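Local atomic coordinates of amidohydrolase 3 domain-containing protein (Pyrococcus horikoshii, PDB entry 3IGH), a protein that is uncharacterised but probably acts as a metal-dependent hydrolase of the amidohydrolase family, cleaving carbon-nitrogen bonds other than peptide bonds. Residues K55-M60 against I469-P474. Residues are numbered along the deposited sequence; the frame is centred on the assembly and turned at random.
Sequences KGKYVM and ILDRDP. With SO4 (sulfate ion), chain D; SO4 (sulfate ion), chain T.
Y58 and L470 form a hydrogen-bonded pair of an antiparallel β-bridge, by which the C-terminal strand 467-470 of this amidohydrolase-family chain joins strand 58-68. Two backbone bonds close the pair: Y58 N donates a hydrogen bond to L470 O over 2.8 Å, and L470 N donates one to Y58 O at 2.6 Å, nearly straight at 177°. V59 and I469 follow as the non-hydrogen-bonded pair, their β-branched side chains suiting an extended backbone and meeting through V59 CG2 and I469 CG1.

Beyond the bridge, the Y58 ring lies flat over the R472-D473 peptide. D473 N sits 3.5 Å above the ring plane over its centre, and D473 CB makes a CH-π contact 4.1 Å from the ring centroid. With CG anti to the Y58 carbonyl carbon (chi1 -65°), the ring is carried over this backbone; a serine here would probably leave the peptide and D473 CB without their aromatic cover, opening a gap there. The flexible, unbranched M60 side chain brings its thioether SD against L470 CD1 and P474 CB.

K57 lays its aliphatic CD against I469 CG2, while its NZ is hydrogen-bonded to L54 O. On the other segment, the chain D sulfate, probably from the crystallisation liquor, accepts a hydrogen bond from D471 N through O1. The R472 guanidinium, whose NH2 also hydrogen-bonds to H481 O, grips this same sulfate edge-on, with NE 3.0 Å from its O4 and NH2 2.8 Å from its O2.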
loop_
_atom_site.group_PDB
_atom_site.type_symbol
_atom_site.label_atom_id
_atom_site.label_comp_id
_atom_site.label_asym_id
_atom_site.label_seq_id
_atom_site.Cartn_x
_atom_site.Cartn_y
_atom_site.Cartn_z
ATOM N N LYS A 55 8.150 3.724 -36.802
ATOM C CA LYS A 55 8.762 3.353 -38.091
ATOM C C LYS A 55 8.264 2.001 -38.610
ATOM O O LYS A 55 9.055 1.130 -38.982
ATOM C CB LYS A 55 10.297 3.395 -38.020
ATOM C CG LYS A 55 10.894 4.793 -37.901
ATOM C CD LYS A 55 12.408 4.736 -38.065
ATOM C CE LYS A 55 13.063 6.092 -37.840
ATOM N NZ LYS A 55 13.169 6.432 -36.394
ATOM N N GLY A 56 6.944 1.830 -38.593
ATOM C CA GLY A 56 6.308 0.603 -39.063
ATOM C C GLY A 56 6.311 -0.589 -38.112
ATOM O O GLY A 56 5.727 -1.628 -38.434
ATOM N N LYS A 57 6.953 -0.454 -36.947
ATOM C CA LYS A 57 7.033 -1.556 -35.975
ATOM C C LYS A 57 5.684 -1.885 -35.332
ATOM O O LYS A 57 4.730 -1.103 -35.420
ATOM C CB LYS A 57 8.087 -1.277 -34.900
ATOM C CG LYS A 57 9.524 -1.377 -35.397
ATOM C CD LYS A 57 10.511 -1.034 -34.291
ATOM C CE LYS A 57 11.777 -0.385 -34.844
ATOM N NZ LYS A 57 11.562 1.048 -35.221
ATOM N N TYR A 58 5.616 -3.048 -34.693
ATOM C CA TYR A 58 4.362 -3.563 -34.143
ATOM C C TYR A 58 4.354 -3.452 -32.620
ATOM O O TYR A 58 5.398 -3.574 -31.972
ATOM C CB TYR A 58 4.113 -5.008 -34.594
ATOM C CG TYR A 58 3.899 -5.147 -36.088
ATOM C CD1 TYR A 58 2.622 -5.326 -36.613
ATOM C CD2 TYR A 58 4.978 -5.082 -36.979
ATOM C CE1 TYR A 58 2.420 -5.444 -37.999
ATOM C CE2 TYR A 58 4.790 -5.199 -38.356
ATOM C CZ TYR A 58 3.510 -5.379 -38.857
ATOM O OH TYR A 58 3.326 -5.490 -40.219
ATOM N N VAL A 59 3.178 -3.193 -32.060
ATOM C CA VAL A 59 3.032 -3.003 -30.611
ATOM C C VAL A 59 1.900 -3.901 -30.112
ATOM O O VAL A 59 0.832 -3.948 -30.721
ATOM C CB VAL A 59 2.770 -1.500 -30.243
ATOM C CG1 VAL A 59 2.515 -1.315 -28.737
ATOM C CG2 VAL A 59 3.935 -0.624 -30.661
ATOM N N MET A 60 2.147 -4.630 -29.023
ATOM C CA MET A 60 1.101 -5.451 -28.399
ATOM C C MET A 60 1.118 -5.220 -26.881
ATOM O O MET A 60 2.137 -4.759 -26.352
ATOM C CB MET A 60 1.263 -6.950 -28.756
ATOM C CG MET A 60 2.513 -7.651 -28.226
ATOM S SD MET A 60 2.578 -9.461 -28.487
ATOM C CE MET A 60 1.680 -10.049 -27.046
ATOM N N ILE A 469 7.422 -3.733 -28.050
ATOM C CA ILE A 469 7.591 -3.318 -29.440
ATOM C C ILE A 469 8.244 -4.463 -30.212
ATOM O O ILE A 469 9.284 -4.989 -29.808
ATOM C CB ILE A 469 8.415 -1.996 -29.551
ATOM C CG1 ILE A 469 7.704 -0.867 -28.783
ATOM C CG2 ILE A 469 8.619 -1.592 -31.019
ATOM C CD1 ILE A 469 8.386 0.501 -28.856
ATOM N N LEU A 470 7.612 -4.861 -31.311
ATOM C CA LEU A 470 8.106 -5.976 -32.116
ATOM C C LEU A 470 8.437 -5.542 -33.548
ATOM O O LEU A 470 7.869 -4.569 -34.057
ATOM C CB LEU A 470 7.092 -7.128 -32.109
ATOM C CG LEU A 470 6.604 -7.635 -30.739
ATOM C CD1 LEU A 470 5.488 -8.633 -30.910
ATOM C CD2 LEU A 470 7.739 -8.236 -29.905
ATOM N N ASP A 471 9.367 -6.255 -34.184
ATOM C CA ASP A 471 9.727 -5.984 -35.583
ATOM C C ASP A 471 8.658 -6.489 -36.547
ATOM O O ASP A 471 8.493 -5.954 -37.641
ATOM C CB ASP A 471 11.071 -6.619 -35.938
ATOM C CG ASP A 471 12.255 -5.841 -35.391
ATOM O OD1 ASP A 471 12.102 -4.635 -35.089
ATOM O OD2 ASP A 471 13.347 -6.441 -35.273
ATOM N N ARG A 472 7.939 -7.526 -36.127
ATOM C CA ARG A 472 6.956 -8.192 -36.972
ATOM C C ARG A 472 5.617 -8.394 -36.266
ATOM O O ARG A 472 5.532 -8.313 -35.037
ATOM C CB ARG A 472 7.492 -9.544 -37.424
ATOM C CG ARG A 472 8.701 -9.490 -38.353
ATOM C CD ARG A 472 9.420 -10.827 -38.373
ATOM N NE ARG A 472 9.952 -11.181 -37.060
ATOM C CZ ARG A 472 10.600 -12.311 -36.791
ATOM N NH1 ARG A 472 10.794 -13.212 -37.743
ATOM N NH2 ARG A 472 11.050 -12.544 -35.564
ATOM N N ASP A 473 4.586 -8.640 -37.073
ATOM C CA ASP A 473 3.229 -8.961 -36.633
ATOM C C ASP A 473 3.269 -10.262 -35.832
ATOM O O ASP A 473 3.522 -11.323 -36.413
ATOM C CB ASP A 473 2.348 -9.105 -37.886
ATOM C CG ASP A 473 0.883 -9.433 -37.586
ATOM O OD1 ASP A 473 0.105 -9.515 -38.567
ATOM O OD2 ASP A 473 0.484 -9.602 -36.412
ATOM N N PRO A 474 2.986 -10.190 -34.505
ATOM C CA PRO A 474 3.116 -11.355 -33.613
ATOM C C PRO A 474 2.195 -12.516 -33.980
ATOM O O PRO A 474 2.488 -13.662 -33.638
ATOM C CB PRO A 474 2.726 -10.796 -32.238
ATOM C CG PRO A 474 1.898 -9.587 -32.532
ATOM C CD PRO A 474 2.511 -9.001 -33.770
HETATM S S SO4 D . 10.300 -9.749 -33.335
HETATM O O1 SO4 D . 10.667 -8.366 -33.047
HETATM O O2 SO4 D . 11.501 -10.527 -33.623
HETATM O O3 SO4 D . 9.652 -10.324 -32.164
HETATM O O4 SO4 D . 9.369 -9.791 -34.463
HETATM S S SO4 T . 13.487 -15.520 -38.454
HETATM O O1 SO4 T . 13.556 -14.066 -38.584
HETATM O O2 SO4 T . 14.162 -15.929 -37.224
HETATM O O3 SO4 T . 12.090 -15.943 -38.413
HETATM O O4 SO4 T . 14.146 -16.146 -39.597
#